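Side-chain contact in 5'-nucleotidase SurE (Aquifex aeolicus, PDB 2WQK), which probably acts as a metal-dependent phosphatase that removes the phosphate from nucleoside 5'-monophosphates: residues A[22-27]-A[144-149]. Sequence-based numbering, arbitrary orientation.
Sequences EALKSL and DIVKKV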
loop_
_atom_site.group_PDB
_atom_site.type_symbol
_atom_site.label_atom_id
_atom_site.label_comp_id
_atom_site.label_asym_id
_atom_site.label_seq_id
_atom_site.Cartn_x
_atom_site.Cartn_y
_atom_site.Cartn_z
ATOM N N GLU A 22 -2.050 18.175 24.813
ATOM C CA GLU A 22 -1.701 18.580 26.198
ATOM C C GLU A 22 -1.826 20.088 26.425
ATOM O O GLU A 22 -2.394 20.554 27.448
ATOM C CB GLU A 22 -0.314 18.016 26.527
ATOM C CG GLU A 22 -0.305 16.482 26.634
ATOM C CD GLU A 22 -1.318 15.873 27.645
ATOM O OE1 GLU A 22 -1.555 16.451 28.715
ATOM O OE2 GLU A 22 -1.892 14.781 27.353
ATOM N N ALA A 23 -1.259 20.866 25.511
ATOM C CA ALA A 23 -1.322 22.321 25.592
ATOM C C ALA A 23 -2.730 22.893 25.529
ATOM O O ALA A 23 -3.058 23.870 26.226
ATOM C CB ALA A 23 -0.394 22.969 24.541
ATOM N N LEU A 24 -3.570 22.278 24.697
ATOM C CA LEU A 24 -4.929 22.780 24.508
ATOM C C LEU A 24 -5.867 22.588 25.690
ATOM O O LEU A 24 -6.904 23.239 25.761
ATOM C CB LEU A 24 -5.589 22.105 23.304
ATOM C CG LEU A 24 -5.098 22.568 21.934
ATOM C CD1 LEU A 24 -5.618 21.562 20.930
ATOM C CD2 LEU A 24 -5.616 23.983 21.664
ATOM N N LYS A 25 -5.499 21.661 26.578
ATOM C CA LYS A 25 -6.387 21.395 27.721
ATOM C C LYS A 25 -6.744 22.653 28.524
ATOM O O LYS A 25 -7.801 22.689 29.154
ATOM C CB LYS A 25 -5.771 20.338 28.647
ATOM C CG LYS A 25 -5.633 18.978 28.048
ATOM C CD LYS A 25 -4.793 18.066 28.989
ATOM C CE LYS A 25 -4.894 16.596 28.633
ATOM N NZ LYS A 25 -4.201 15.696 29.647
ATOM N N SER A 26 -5.836 23.625 28.579
ATOM C CA SER A 26 -6.116 24.846 29.339
ATOM C C SER A 26 -7.165 25.741 28.690
ATOM O O SER A 26 -7.686 26.669 29.325
ATOM C CB SER A 26 -4.854 25.646 29.619
ATOM O OG SER A 26 -4.296 26.073 28.400
ATOM N N LEU A 27 -7.492 25.478 27.418
ATOM C CA LEU A 27 -8.538 26.278 26.740
ATOM C C LEU A 27 -9.919 25.612 26.660
ATOM O O LEU A 27 -10.918 26.265 26.357
ATOM C CB LEU A 27 -8.122 26.645 25.304
ATOM C CG LEU A 27 -6.836 27.419 25.236
ATOM C CD1 LEU A 27 -6.534 27.766 23.729
ATOM C CD2 LEU A 27 -6.820 28.694 26.055
ATOM N N ASP A 144 -1.592 29.843 21.549
ATOM C CA ASP A 144 -1.746 31.300 21.442
ATOM C C ASP A 144 -2.712 31.641 20.302
ATOM O O ASP A 144 -3.584 32.477 20.448
ATOM C CB ASP A 144 -0.409 32.005 21.171
ATOM C CG ASP A 144 0.525 32.058 22.406
ATOM O OD1 ASP A 144 0.072 31.821 23.559
ATOM O OD2 ASP A 144 1.729 32.286 22.177
ATOM N N ILE A 145 -2.534 30.967 19.171
ATOM C CA ILE A 145 -3.396 31.198 18.007
ATOM C C ILE A 145 -4.831 30.768 18.274
ATOM O O ILE A 145 -5.757 31.517 17.972
ATOM C CB ILE A 145 -2.768 30.515 16.745
ATOM C CG1 ILE A 145 -1.463 31.232 16.338
ATOM C CG2 ILE A 145 -3.791 30.427 15.619
ATOM C CD1 ILE A 145 -0.694 30.492 15.279
ATOM N N VAL A 146 -5.000 29.572 18.845
ATOM C CA VAL A 146 -6.346 29.077 19.156
ATOM C C VAL A 146 -7.068 30.057 20.093
ATOM O O VAL A 146 -8.250 30.392 19.889
ATOM C CB VAL A 146 -6.347 27.638 19.703
ATOM C CG1 VAL A 146 -7.740 27.247 20.161
ATOM C CG2 VAL A 146 -5.846 26.665 18.621
ATOM N N LYS A 147 -6.337 30.547 21.099
ATOM C CA LYS A 147 -6.970 31.493 22.028
ATOM C C LYS A 147 -7.511 32.732 21.318
ATOM O O LYS A 147 -8.675 33.128 21.501
ATOM C CB LYS A 147 -6.026 31.880 23.155
ATOM C CG LYS A 147 -6.748 32.633 24.245
ATOM C CD LYS A 147 -5.791 32.951 25.386
ATOM C CE LYS A 147 -6.564 33.733 26.471
ATOM N NZ LYS A 147 -5.703 34.068 27.654
ATOM N N LYS A 148 -6.710 33.282 20.417
ATOM C CA LYS A 148 -7.134 34.446 19.655
ATOM C C LYS A 148 -8.295 34.135 18.708
ATOM O O LYS A 148 -9.247 34.909 18.585
ATOM C CB LYS A 148 -5.952 35.052 18.882
ATOM C CG LYS A 148 -4.837 35.647 19.781
ATOM C CD LYS A 148 -3.757 36.310 18.921
ATOM C CE LYS A 148 -2.614 36.966 19.709
ATOM N NZ LYS A 148 -3.044 38.279 20.252
ATOM N N VAL A 149 -8.253 32.980 18.063
ATOM C CA VAL A 149 -9.305 32.630 17.128
ATOM C C VAL A 149 -10.639 32.431 17.855
ATOM O O VAL A 149 -11.712 32.771 17.355
ATOM C CB VAL A 149 -8.900 31.370 16.332
ATOM C CG1 VAL A 149 -10.107 30.756 15.601
ATOM C CG2 VAL A 149 -7.767 31.746 15.346
#
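Leu27 reaches across to helix 135-152 and sets one methyl, CD1, against it at Val146 and Lys147. That methyl lies 3.8 Å from CG1 of Val146 and equally 3.8 Å from the backbone N of Lys147; CB of Lys147 follows at 4.2 Å. The Leu27 side chain points CG away from its own carbonyl carbon (chi1 -58°) with the chain then running on straight (chi2 -179°), which carries CD1 out to the neighbouring helix. Its backbone is steadied by a hydrogen bond from Leu27 N to Leu24 O, 2.8 Å long.

Leu24 meets the same valine roughly at a right angle. Its CD2 lies 4.1 Å from CG2 of Val146 and 4.2 Å from CG1, so CG1 is shared by the two leucines. Val146 can serve both because CG1 stands anti to the backbone N (chi1 173°) while CG2 is anti to the carbonyl carbon. Lys147 gives only the root of its side chain; the extended remainder leads away from the contact.

The two segments cover the same face of the central sheet: Leu24 and Val146 both rest on Leu90 of strand 88-94, and Leu27 and Val146 on Phe4 of strand 3-7. The contact joins the C-terminal part of segment 22-27 to helix 135-152 on one side of the alpha/beta sheet, away from the sodium site. With aliphatic carbons making every side-chain contact across the pair, the attraction is dispersive and hydrophobic, and the fit probably depends on how the branched side chains interlock.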